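Local coordinates for protein endo-beta-N-acetylglucosaminidase F1 (Bacteroides thetaiotaomicron VPI-5482, PDB 6TCV) that hydrolyses high-mannose N-glycans as an endo-beta-N-acetylglucosaminidase, probably cutting within the chitobiose core to process mammalian glycans for a human gut bacterium, at residues M168-V179 against Y398-P408; K193-L201 against L234-K243. The protein carries 2 engineered substitutions. All coordinates share one frame; numbering follows the deposited sequence. Where two conformers were deposited one is given.

Contact 1 (M168-V179 against Y398-P408). With MAN (alpha-D-mannopyranose), chain B; MAN (alpha-D-mannopyranose), chain C; NAG (2-acetamido-2-deoxy-beta-D-glucopyranose), chain D; MAN (alpha-D-mannopyranose), chain E.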
loop_
_atom_site.group_PDB
_atom_site.type_symbol
_atom_site.label_atom_id
_atom_site.label_comp_id
_atom_site.label_asym_id
_atom_site.label_seq_id
_atom_site.Cartn_x
_atom_site.Cartn_y
_atom_site.Cartn_z
ATOM N N MET A 168 -5.635 -7.685 -12.127
ATOM C CA MET A 168 -6.218 -6.896 -11.056
ATOM C C MET A 168 -5.784 -7.499 -9.715
ATOM O O MET A 168 -5.510 -8.708 -9.609
ATOM C CB MET A 168 -7.750 -6.929 -11.140
ATOM C CG MET A 168 -8.276 -6.163 -12.352
ATOM S SD MET A 168 -10.001 -5.722 -12.204
ATOM C CE MET A 168 -9.870 -4.416 -10.970
ATOM N N GLN A 169 -5.720 -6.653 -8.687
ATOM C CA GLN A 169 -5.276 -7.040 -7.345
ATOM C C GLN A 169 -6.350 -6.675 -6.334
ATOM O O GLN A 169 -7.150 -5.751 -6.538
ATOM C CB GLN A 169 -3.961 -6.384 -7.002
ATOM C CG GLN A 169 -2.839 -6.879 -7.923
ATOM C CD GLN A 169 -1.557 -6.178 -7.642
ATOM O OE1 GLN A 169 -1.256 -5.105 -8.200
ATOM N NE2 GLN A 169 -0.780 -6.736 -6.751
ATOM N N GLY A 170 -6.352 -7.394 -5.211
ATOM C CA GLY A 170 -7.321 -7.188 -4.159
ATOM C C GLY A 170 -6.816 -6.341 -2.995
ATOM O O GLY A 170 -5.653 -6.423 -2.607
ATOM N N TYR A 171 -7.713 -5.548 -2.422
ATOM C CA TYR A 171 -7.441 -4.621 -1.310
ATOM C C TYR A 171 -8.544 -4.794 -0.281
ATOM O O TYR A 171 -9.704 -4.477 -0.568
ATOM C CB TYR A 171 -7.413 -3.208 -1.883
ATOM C CG TYR A 171 -6.916 -2.122 -0.944
ATOM C CD1 TYR A 171 -7.685 -1.635 0.089
ATOM C CD2 TYR A 171 -5.675 -1.560 -1.139
ATOM C CE1 TYR A 171 -7.214 -0.629 0.942
ATOM C CE2 TYR A 171 -5.212 -0.527 -0.293
ATOM C CZ TYR A 171 -5.988 -0.109 0.722
ATOM O OH TYR A 171 -5.571 0.915 1.574
ATOM N N LEU A 172 -8.211 -5.286 0.917
ATOM C CA LEU A 172 -9.213 -5.702 1.887
ATOM C C LEU A 172 -9.011 -5.009 3.229
ATOM O O LEU A 172 -7.956 -5.148 3.837
ATOM C CB LEU A 172 -9.112 -7.229 2.092
ATOM C CG LEU A 172 -10.188 -7.832 2.983
ATOM C CD1 LEU A 172 -11.550 -7.647 2.360
ATOM C CD2 LEU A 172 -9.888 -9.329 3.178
ATOM N N PHE A 173 -10.055 -4.396 3.746
ATOM C CA PHE A 173 -10.036 -3.846 5.100
ATOM C C PHE A 173 -10.646 -4.820 6.083
ATOM O O PHE A 173 -11.755 -5.298 5.867
ATOM C CB PHE A 173 -10.883 -2.577 5.211
ATOM C CG PHE A 173 -10.418 -1.369 4.463
ATOM C CD1 PHE A 173 -10.741 -1.186 3.126
ATOM C CD2 PHE A 173 -9.781 -0.308 5.140
ATOM C CE1 PHE A 173 -10.437 -0.002 2.472
ATOM C CE2 PHE A 173 -9.428 0.849 4.443
ATOM C CZ PHE A 173 -9.753 0.987 3.101
ATOM N N PHE A 174 -9.948 -5.079 7.195
ATOM C CA PHE A 174 -10.527 -5.781 8.339
ATOM C C PHE A 174 -10.886 -4.801 9.441
ATOM O O PHE A 174 -10.058 -3.965 9.837
ATOM C CB PHE A 174 -9.530 -6.760 8.944
ATOM C CG PHE A 174 -9.351 -7.975 8.137
ATOM C CD1 PHE A 174 -10.228 -9.007 8.225
ATOM C CD2 PHE A 174 -8.327 -8.051 7.193
ATOM C CE1 PHE A 174 -10.080 -10.151 7.407
ATOM C CE2 PHE A 174 -8.201 -9.206 6.375
ATOM C CZ PHE A 174 -9.058 -10.210 6.495
ATOM N N GLU A 175 -12.114 -4.915 9.961
ATOM C CA GLU A 175 -12.496 -4.218 11.188
ATOM C C GLU A 175 -11.895 -5.018 12.336
ATOM O O GLU A 175 -12.477 -5.969 12.845
ATOM C CB GLU A 175 -14.005 -4.117 11.292
ATOM C CG GLU A 175 -14.654 -3.107 10.378
ATOM C CD GLU A 175 -14.869 -1.717 10.966
ATOM O OE1 GLU A 175 -14.053 -1.281 11.816
ATOM O OE2 GLU A 175 -15.852 -1.064 10.586
ATOM N N VAL A 176 -10.666 -4.665 12.715
ATOM C CA VAL A 176 -9.913 -5.467 13.684
ATOM C C VAL A 176 -10.451 -5.374 15.086
ATOM O O VAL A 176 -10.017 -6.136 15.950
ATOM C CB VAL A 176 -8.406 -5.169 13.601
ATOM C CG1 VAL A 176 -7.860 -5.526 12.243
ATOM C CG2 VAL A 176 -8.056 -3.706 13.984
ATOM N N ASN A 177 -11.399 -4.468 15.372
ATOM C CA ASN A 177 -12.115 -4.533 16.622
ATOM C C ASN A 177 -12.777 -5.891 16.773
ATOM O O ASN A 177 -13.039 -6.365 17.902
ATOM C CB ASN A 177 -13.119 -3.410 16.808
ATOM C CG ASN A 177 -12.487 -2.097 17.017
ATOM O OD1 ASN A 177 -11.353 -1.976 17.477
ATOM N ND2 ASN A 177 -13.230 -1.061 16.707
ATOM N N ASP A 178 -13.164 -6.494 15.623
ATOM C CA ASP A 178 -13.986 -7.674 15.654
ATOM C C ASP A 178 -13.377 -8.903 14.981
ATOM O O ASP A 178 -13.613 -10.010 15.456
ATOM C CB ASP A 178 -15.361 -7.478 14.918
ATOM C CG ASP A 178 -16.208 -6.361 15.471
ATOM O OD1 ASP A 178 -16.040 -6.035 16.632
ATOM O OD2 ASP A 178 -17.202 -6.059 14.819
ATOM N N VAL A 179 -12.556 -8.743 13.957
ATOM C CA VAL A 179 -12.147 -9.840 13.076
ATOM C C VAL A 179 -10.639 -9.917 13.000
ATOM O O VAL A 179 -9.942 -8.923 12.735
ATOM C CB VAL A 179 -12.777 -9.694 11.668
ATOM C CG1 VAL A 179 -12.344 -10.825 10.734
ATOM C CG2 VAL A 179 -14.337 -9.715 11.775
ATOM N N TYR A 398 -8.877 -0.700 -14.683
ATOM C CA TYR A 398 -8.719 -0.610 -13.237
ATOM C C TYR A 398 -7.731 -1.632 -12.703
ATOM O O TYR A 398 -7.672 -2.775 -13.155
ATOM C CB TYR A 398 -10.091 -0.796 -12.554
ATOM C CG TYR A 398 -11.017 0.369 -12.814
ATOM C CD1 TYR A 398 -10.908 1.547 -12.079
ATOM C CD2 TYR A 398 -11.959 0.359 -13.835
ATOM C CE1 TYR A 398 -11.686 2.646 -12.344
ATOM C CE2 TYR A 398 -12.731 1.484 -14.131
ATOM C CZ TYR A 398 -12.595 2.616 -13.390
ATOM O OH TYR A 398 -13.367 3.678 -13.660
ATOM N N GLY A 399 -6.984 -1.220 -11.674
ATOM C CA GLY A 399 -5.982 -2.086 -11.083
ATOM C C GLY A 399 -6.436 -2.878 -9.872
ATOM O O GLY A 399 -5.792 -3.885 -9.525
ATOM N N TRP A 400 -7.511 -2.461 -9.196
ATOM C CA TRP A 400 -7.848 -2.965 -7.853
ATOM C C TRP A 400 -9.335 -3.219 -7.709
ATOM O O TRP A 400 -10.167 -2.500 -8.290
ATOM C CB TRP A 400 -7.376 -1.940 -6.757
ATOM C CG TRP A 400 -5.895 -1.772 -6.787
ATOM C CD1 TRP A 400 -5.158 -0.944 -7.565
ATOM C CD2 TRP A 400 -4.932 -2.543 -6.032
ATOM N NE1 TRP A 400 -3.805 -1.169 -7.383
ATOM C CE2 TRP A 400 -3.661 -2.147 -6.435
ATOM C CE3 TRP A 400 -5.052 -3.530 -5.043
ATOM C CZ2 TRP A 400 -2.502 -2.708 -5.921
ATOM C CZ3 TRP A 400 -3.894 -4.065 -4.526
ATOM C CH2 TRP A 400 -2.669 -3.662 -4.949
ATOM N N PHE A 401 -9.657 -4.175 -6.856
ATOM C CA PHE A 401 -10.982 -4.312 -6.283
ATOM C C PHE A 401 -10.849 -4.250 -4.767
ATOM O O PHE A 401 -9.914 -4.833 -4.206
ATOM C CB PHE A 401 -11.707 -5.626 -6.738
ATOM C CG PHE A 401 -10.901 -6.870 -6.556
ATOM C CD1 PHE A 401 -10.021 -7.302 -7.530
ATOM C CD2 PHE A 401 -11.036 -7.644 -5.410
ATOM C CE1 PHE A 401 -9.260 -8.435 -7.338
ATOM C CE2 PHE A 401 -10.296 -8.800 -5.238
ATOM C CZ PHE A 401 -9.401 -9.192 -6.190
ATOM N N MET A 402 -11.767 -3.545 -4.116
ATOM C CA MET A 402 -11.697 -3.301 -2.668
ATOM C C MET A 402 -12.862 -3.996 -1.990
ATOM O O MET A 402 -13.980 -4.036 -2.528
ATOM C CB MET A 402 -11.631 -1.826 -2.375
ATOM C CG MET A 402 -11.540 -1.452 -0.896
ATOM S SD MET A 402 -13.136 -1.313 -0.027
ATOM C CE MET A 402 -13.298 0.494 -0.045
ATOM N N GLY A 403 -12.576 -4.528 -0.803
ATOM C CA GLY A 403 -13.582 -5.085 0.082
ATOM C C GLY A 403 -13.357 -4.585 1.494
ATOM O O GLY A 403 -12.246 -4.206 1.874
ATOM N N PHE A 404 -14.445 -4.505 2.246
ATOM C CA PHE A 404 -14.473 -3.945 3.607
ATOM C C PHE A 404 -15.272 -4.775 4.577
ATOM O O PHE A 404 -16.452 -5.051 4.319
ATOM C CB PHE A 404 -14.988 -2.508 3.525
ATOM C CG PHE A 404 -15.010 -1.767 4.834
ATOM C CD1 PHE A 404 -16.142 -1.843 5.660
ATOM C CD2 PHE A 404 -13.937 -1.021 5.285
ATOM C CE1 PHE A 404 -16.171 -1.203 6.865
ATOM C CE2 PHE A 404 -13.968 -0.395 6.502
ATOM C CZ PHE A 404 -15.072 -0.470 7.334
ATOM N N ALA A 405 -14.670 -5.159 5.696
ATOM C CA ALA A 405 -15.309 -5.730 6.882
ATOM C C ALA A 405 -15.880 -7.117 6.594
ATOM O O ALA A 405 -17.005 -7.388 7.017
ATOM C CB ALA A 405 -16.345 -4.773 7.456
ATOM N N PRO A 406 -15.147 -8.044 6.014
ATOM C CA PRO A 406 -15.638 -9.422 5.975
ATOM C C PRO A 406 -15.583 -10.016 7.374
ATOM O O PRO A 406 -14.715 -9.676 8.180
ATOM C CB PRO A 406 -14.613 -10.116 5.091
ATOM C CG PRO A 406 -13.360 -9.418 5.414
ATOM C CD PRO A 406 -13.745 -7.946 5.578
ATOM N N SER A 407 -16.469 -10.956 7.685
ATOM C CA SER A 407 -16.375 -11.704 8.938
ATOM C C SER A 407 -16.788 -13.147 8.681
ATOM O O SER A 407 -17.650 -13.413 7.825
ATOM C CB SER A 407 -17.293 -11.139 10.031
ATOM O OG SER A 407 -18.641 -11.163 9.605
ATOM N N PRO A 408 -16.219 -14.102 9.433
ATOM C CA PRO A 408 -16.553 -15.513 9.187
ATOM C C PRO A 408 -18.042 -15.812 9.245
ATOM O O PRO A 408 -18.541 -16.604 8.441
ATOM C CB PRO A 408 -15.747 -16.230 10.286
ATOM C CG PRO A 408 -14.542 -15.325 10.506
ATOM C CD PRO A 408 -15.060 -13.938 10.351
HETATM C C1 MAN B . -20.347 -0.943 13.084
HETATM C C2 MAN B . -20.491 -1.659 14.416
HETATM C C3 MAN B . -19.129 -2.217 14.837
HETATM C C4 MAN B . -18.613 -3.112 13.712
HETATM C C5 MAN B . -18.544 -2.390 12.367
HETATM C C6 MAN B . -18.206 -3.288 11.179
HETATM O O2 MAN B . -21.362 -2.790 14.304
HETATM O O3 MAN B . -19.201 -2.915 16.079
HETATM O O4 MAN B . -17.277 -3.557 13.955
HETATM O O5 MAN B . -19.838 -1.812 12.085
HETATM O O6 MAN B . -18.048 -2.525 9.984
HETATM C C1 MAN C . -12.590 1.715 19.461
HETATM C C2 MAN C . -12.438 0.295 19.993
HETATM C C3 MAN C . -13.789 -0.413 20.024
HETATM C C4 MAN C . -14.799 0.421 20.797
HETATM C C5 MAN C . -14.877 1.792 20.137
HETATM C C6 MAN C . -15.799 2.737 20.861
HETATM O O2 MAN C . -11.844 0.360 21.298
HETATM O O3 MAN C . -13.609 -1.700 20.588
HETATM O O4 MAN C . -16.091 -0.179 20.748
HETATM O O5 MAN C . -13.584 2.404 20.184
HETATM O O6 MAN C . -15.952 3.954 20.099
HETATM C C1 NAG D . -17.090 4.341 5.971
HETATM C C2 NAG D . -15.788 4.053 6.696
HETATM C C3 NAG D . -15.961 3.341 8.040
HETATM C C4 NAG D . -17.403 2.910 8.231
HETATM C C5 NAG D . -17.871 2.235 6.956
HETATM C C6 NAG D . -19.255 1.607 7.055
HETATM C C7 NAG D . -13.615 3.652 5.612
HETATM C C8 NAG D . -12.868 2.780 4.620
HETATM N N2 NAG D . -14.885 3.319 5.827
HETATM O O3 NAG D . -15.578 4.224 9.099
HETATM O O4 NAG D . -17.434 1.961 9.310
HETATM O O5 NAG D . -17.945 3.195 5.882
HETATM O O6 NAG D . -19.659 1.125 5.814
HETATM O O7 NAG D . -13.094 4.622 6.175
HETATM C C1 MAN E . -14.238 2.891 16.519
HETATM C C2 MAN E . -13.047 2.960 17.466
HETATM C C3 MAN E . -11.827 3.411 16.680
HETATM C C4 MAN E . -11.583 2.530 15.462
HETATM C C5 MAN E . -12.842 2.411 14.607
HETATM C C6 MAN E . -12.729 1.346 13.534
HETATM O O2 MAN E . -12.885 1.657 18.069
HETATM O O3 MAN E . -10.675 3.337 17.521
HETATM O O4 MAN E . -10.592 3.126 14.627
HETATM O O5 MAN E . -13.957 2.017 15.443
HETATM O O6 MAN E . -13.972 1.243 12.812
HETATM O O HOH W 1 -2.999 -3.898 -9.991
HETATM O O HOH W 2 -13.835 -7.238 9.359
#
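Gln-169 lays its CB over one face of the Trp-400 indole, a CH-pi contact 3.6 Å from the centroid of the six-membered ring. Its amide continues across CH2 and CZ2, the two planes 29° apart, while Gly-170 O borders the indole at its edge. The far end of Gln-169 is held by NE2 bonding to Asp-197 and by a water shared between OE1 and Gly-399 O. Phe-401 receives Gly-170 CA on a face, 3.7 Å from the ring centroid, with Met-168 CB at the edge; its chi1 of 51° swings the ring over the partner strand, where any CB on Gly-170 would collide with it. Phe-173 carries the acetyl methyl of NAG, C8, on one face, and Met-402 SD makes a Met-aromatic contact at its edge, 5.0 Å from the centroid. Phe-404 meets Phe-173 obliquely, CD2 lying 3.4 Å from CB of Phe-173. Glu-175, bent at chi2 (-93°), passes Phe-404 CZ to reach the bound glycan: OE1 accepts from O6 of the mannose of chain E at 2.7 Å, and OE2 accepts from O6 of the mannose of chain B and is also hydrogen-bonded to O2 of a beta-mannose. Asp-178 OD2 accepts a hydrogen bond of 2.6 Å from O4 of the mannose of chain B. Six backbone bonds join the parallel strands. Strand 198-209 borders 169-175 on its other side and strand 371-376 borders 400-404. Helix 421-426 packs on Phe-401, whereas Tyr-171, Phe-173 and Trp-400 face strand 350-353 inside what is consistent with the beta/alpha barrel of family 18 glycosidases.

Contact 2 (K193-L201 against L234-K243)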
loop_
_atom_site.group_PDB
_atom_site.type_symbol
_atom_site.label_atom_id
_atom_site.label_comp_id
_atom_site.label_asym_id
_atom_site.label_seq_id
_atom_site.Cartn_x
_atom_site.Cartn_y
_atom_site.Cartn_z
ATOM N N LYS A 193 -3.773 -19.653 -5.138
ATOM C CA LYS A 193 -3.314 -18.288 -4.893
ATOM C C LYS A 193 -4.195 -17.564 -3.895
ATOM O O LYS A 193 -5.415 -17.693 -3.921
ATOM C CB LYS A 193 -3.275 -17.498 -6.220
ATOM C CG LYS A 193 -2.148 -17.976 -7.134
ATOM C CD LYS A 193 -0.782 -17.612 -6.617
ATOM C CE LYS A 193 0.324 -18.004 -7.588
ATOM N NZ LYS A 193 1.616 -17.551 -7.093
ATOM N N LEU A 194 -3.598 -16.723 -3.072
ATOM C CA LEU A 194 -4.384 -15.883 -2.152
ATOM C C LEU A 194 -5.000 -14.728 -2.941
ATOM O O LEU A 194 -4.344 -14.078 -3.781
ATOM C CB LEU A 194 -3.491 -15.273 -1.070
ATOM C CG LEU A 194 -2.979 -16.301 -0.068
ATOM C CD1 LEU A 194 -1.862 -15.685 0.795
ATOM C CD2 LEU A 194 -4.069 -16.823 0.803
ATOM N N LEU A 195 -6.271 -14.466 -2.690
ATOM C CA LEU A 195 -7.005 -13.426 -3.406
ATOM C C LEU A 195 -6.536 -12.030 -3.051
ATOM O O LEU A 195 -6.443 -11.177 -3.950
ATOM C CB LEU A 195 -8.501 -13.557 -3.090
ATOM C CG LEU A 195 -9.438 -12.586 -3.774
ATOM C CD1 LEU A 195 -9.396 -12.765 -5.264
ATOM C CD2 LEU A 195 -10.841 -12.752 -3.236
ATOM N N TRP A 196 -6.311 -11.737 -1.771
ATOM C CA TRP A 196 -6.171 -10.352 -1.296
ATOM C C TRP A 196 -4.703 -9.972 -1.172
ATOM O O TRP A 196 -4.020 -10.264 -0.195
ATOM C CB TRP A 196 -6.891 -10.145 0.028
ATOM C CG TRP A 196 -8.347 -10.422 -0.050
ATOM C CD1 TRP A 196 -8.989 -11.527 0.435
ATOM C CD2 TRP A 196 -9.367 -9.613 -0.673
ATOM N NE1 TRP A 196 -10.340 -11.444 0.157
ATOM C CE2 TRP A 196 -10.597 -10.280 -0.511
ATOM C CE3 TRP A 196 -9.376 -8.375 -1.324
ATOM C CZ2 TRP A 196 -11.781 -9.775 -0.983
ATOM C CZ3 TRP A 196 -10.571 -7.865 -1.762
ATOM C CH2 TRP A 196 -11.745 -8.559 -1.601
ATOM N N ASP A 197 -4.213 -9.246 -2.176
ATOM C CA ASP A 197 -2.812 -8.816 -2.253
ATOM C C ASP A 197 -2.447 -7.866 -1.121
ATOM O O ASP A 197 -1.302 -7.856 -0.669
ATOM C CB ASP A 197 -2.578 -8.069 -3.582
ATOM C CG ASP A 197 -2.855 -8.921 -4.794
ATOM O OD1 ASP A 197 -4.025 -9.236 -5.059
ATOM O OD2 ASP A 197 -1.860 -9.259 -5.502
ATOM N N VAL A 198 -3.394 -7.006 -0.720
ATOM C CA VAL A 198 -3.176 -5.960 0.286
ATOM C C VAL A 198 -4.307 -5.998 1.295
ATOM O O VAL A 198 -5.473 -6.094 0.901
ATOM C CB VAL A 198 -3.109 -4.576 -0.388
ATOM C CG1 VAL A 198 -2.992 -3.479 0.651
ATOM C CG2 VAL A 198 -1.982 -4.527 -1.411
ATOM N N VAL A 199 -3.965 -5.959 2.582
ATOM C CA VAL A 199 -4.956 -5.895 3.652
ATOM C C VAL A 199 -4.657 -4.744 4.583
ATOM O O VAL A 199 -3.499 -4.350 4.719
ATOM C CB VAL A 199 -5.056 -7.225 4.413
ATOM C CG1 VAL A 199 -5.303 -8.417 3.473
ATOM C CG2 VAL A 199 -3.865 -7.461 5.284
ATOM N N VAL A 200 -5.709 -4.160 5.130
ATOM C CA VAL A 200 -5.623 -3.018 6.027
ATOM C C VAL A 200 -6.153 -3.381 7.400
ATOM O O VAL A 200 -7.263 -3.922 7.539
ATOM C CB VAL A 200 -6.390 -1.822 5.459
ATOM C CG1 VAL A 200 -6.300 -0.621 6.394
ATOM C CG2 VAL A 200 -5.891 -1.446 4.092
ATOM N N LEU A 201 -5.387 -3.018 8.430
ATOM C CA LEU A 201 -5.829 -3.114 9.817
ATOM C C LEU A 201 -6.609 -1.860 10.154
ATOM O O LEU A 201 -6.017 -0.800 10.417
ATOM C CB LEU A 201 -4.628 -3.287 10.731
ATOM C CG LEU A 201 -3.634 -4.354 10.283
ATOM C CD1 LEU A 201 -2.442 -4.387 11.258
ATOM C CD2 LEU A 201 -4.260 -5.731 10.117
ATOM N N LEU A 234 0.167 -11.155 12.357
ATOM C CA LEU A 234 0.305 -10.347 11.142
ATOM C C LEU A 234 1.398 -10.886 10.226
ATOM O O LEU A 234 1.181 -11.072 9.026
ATOM C CB LEU A 234 0.639 -8.880 11.470
ATOM C CG LEU A 234 -0.358 -8.204 12.369
ATOM C CD1 LEU A 234 0.116 -6.772 12.636
ATOM C CD2 LEU A 234 -1.728 -8.160 11.773
ATOM N N GLN A 235 2.549 -11.222 10.765
ATOM C CA GLN A 235 3.660 -11.691 9.935
ATOM C C GLN A 235 3.347 -12.966 9.166
ATOM O O GLN A 235 3.920 -13.138 8.064
ATOM C CB GLN A 235 4.940 -11.827 10.770
ATOM C CG GLN A 235 5.427 -10.499 11.370
ATOM C CD GLN A 235 5.663 -9.367 10.392
ATOM O OE1 GLN A 235 6.141 -9.600 9.297
ATOM N NE2 GLN A 235 5.239 -8.160 10.732
ATOM N N PRO A 236 2.478 -13.888 9.636
ATOM C CA PRO A 236 2.177 -15.067 8.788
ATOM C C PRO A 236 1.594 -14.669 7.446
ATOM O O PRO A 236 1.753 -15.395 6.463
ATOM C CB PRO A 236 1.186 -15.883 9.631
ATOM C CG PRO A 236 1.515 -15.477 11.060
ATOM C CD PRO A 236 1.866 -14.005 10.971
ATOM N N LEU A 237 0.894 -13.548 7.372
ATOM C CA LEU A 237 0.399 -13.049 6.103
ATOM C C LEU A 237 1.521 -12.530 5.225
ATOM O O LEU A 237 1.565 -12.794 4.016
ATOM C CB LEU A 237 -0.623 -11.968 6.310
ATOM C CG LEU A 237 -1.805 -12.271 7.222
ATOM C CD1 LEU A 237 -2.720 -11.055 7.324
ATOM C CD2 LEU A 237 -2.521 -13.490 6.667
ATOM N N ARG A 238 2.452 -11.789 5.826
ATOM C CA ARG A 238 3.564 -11.192 5.067
ATOM C C ARG A 238 4.477 -12.257 4.515
ATOM O O ARG A 238 4.999 -12.113 3.404
ATOM C CB ARG A 238 4.333 -10.199 5.944
ATOM C CG ARG A 238 3.430 -9.057 6.357
ATOM C CD ARG A 238 4.202 -7.945 7.089
ATOM N NE ARG A 238 5.098 -7.270 6.170
ATOM C CZ ARG A 238 6.404 -7.398 6.133
ATOM N NH1 ARG A 238 7.075 -8.174 6.965
ATOM N NH2 ARG A 238 7.087 -6.720 5.205
ATOM N N ARG A 239 4.683 -13.346 5.229
ATOM C CA ARG A 239 5.499 -14.457 4.743
ATOM C C ARG A 239 4.943 -15.035 3.453
ATOM O O ARG A 239 5.704 -15.671 2.699
ATOM C CB ARG A 239 5.681 -15.541 5.787
ATOM C CG ARG A 239 6.476 -15.146 6.953
ATOM C CD ARG A 239 6.897 -16.363 7.788
ATOM N NE ARG A 239 5.825 -17.165 8.377
ATOM C CZ ARG A 239 5.314 -16.971 9.595
ATOM N NH1 ARG A 239 5.803 -16.011 10.368
ATOM N NH2 ARG A 239 4.367 -17.776 10.062
ATOM N N ARG A 240 3.626 -14.946 3.252
ATOM C CA ARG A 240 2.962 -15.468 2.060
ATOM C C ARG A 240 2.782 -14.391 1.006
ATOM O O ARG A 240 2.150 -14.634 -0.036
ATOM C CB ARG A 240 1.603 -16.080 2.400
ATOM C CG ARG A 240 1.732 -17.314 3.262
ATOM C CD ARG A 240 0.369 -17.838 3.682
ATOM N NE ARG A 240 0.536 -19.004 4.542
ATOM C CZ ARG A 240 0.073 -20.223 4.306
ATOM N NH1 ARG A 240 -0.622 -20.517 3.258
ATOM N NH2 ARG A 240 0.288 -21.150 5.219
ATOM N N GLY A 241 3.355 -13.210 1.202
ATOM C CA GLY A 241 3.361 -12.205 0.165
ATOM C C GLY A 241 2.266 -11.184 0.278
ATOM O O GLY A 241 2.178 -10.300 -0.584
ATOM N N VAL A 242 1.405 -11.269 1.285
ATOM C CA VAL A 242 0.345 -10.274 1.473
ATOM C C VAL A 242 0.978 -9.015 2.079
ATOM O O VAL A 242 1.803 -9.103 3.006
ATOM C CB VAL A 242 -0.727 -10.826 2.427
ATOM C CG1 VAL A 242 -1.807 -9.815 2.724
ATOM C CG2 VAL A 242 -1.356 -12.089 1.868
ATOM N N LYS A 243 0.572 -7.851 1.583
ATOM C CA LYS A 243 1.041 -6.598 2.165
ATOM C C LYS A 243 0.055 -6.139 3.226
ATOM O O LYS A 243 -1.141 -5.956 2.928
ATOM C CB LYS A 243 1.175 -5.527 1.088
ATOM C CG LYS A 243 2.221 -5.849 0.043
ATOM C CD LYS A 243 2.336 -4.725 -0.968
ATOM C CE LYS A 243 3.579 -4.892 -1.834
ATOM N NZ LYS A 243 3.541 -6.151 -2.580
#
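Leu-237, whose CD1 rests against Val-199 CG2, has a carbonyl O gripped by two amides: Arg-240 N and Val-242 N approach from opposite faces of its plane, each at 3.1 Å from Leu-237 O. The second bond, with Gly-241 N to Arg-238 O, makes a Schellman motif that ends the helix, with Gly-241, at positive phi, as its C-prime residue; the chain then turns into the strand starting at Lys-243. That strand joins its parallel neighbour through Lys-243 N to Asp-197 O, almost straight at 178°, and Val-199 N to Lys-243 O, 2.8 Å long. Val-242 packs between Leu-194 and Val-199. Its CG1, anti to the backbone N (chi1 177°), meets Val-199 CG1 at 3.8 Å, and its CG2 meets Leu-194 CD1, both pairs crossing at about a right angle beside Trp-196 O. With an alanine here, Leu-194 and Val-199 would probably lose their shared partner and a gap would open next to the Trp-196 carbonyl. Farther along, Leu-201 and Leu-234 reach tip to tip, CD1 to CD1 at 3.8 Å. The charged ends serve other parts of the chain: Asp-197 forms a salt bridge with Lys-163, and Lys-243 NZ with Glu-38 of the N-terminal domain. The contact itself therefore combines directional backbone bonds, which set the strand register, with branched aliphatic packing that seats the helix end against the sheet.

In the fold
From the N terminus the chain first reaches these contacts in strand 169-175. It then runs along strand 198-209, turns back through the antiparallel strand 214-218, and passes through the helices between 221 and 238 to return parallel beside 198-209 from Lys-243; contact 2 closes this beta-alpha-beta connection with its extra strand. The remaining parallel strands follow until strand 400-404 comes back to pair with 169-175, so contact 1 closes a loop of 218 residues in which contact 2 is nested. The two meet directly: probable hydrogen bonds link Leu-172 to Val-198 and Val-200. Together they tie four strands of one curled sheet, contact 1 at the seam between its first and last parallel strands.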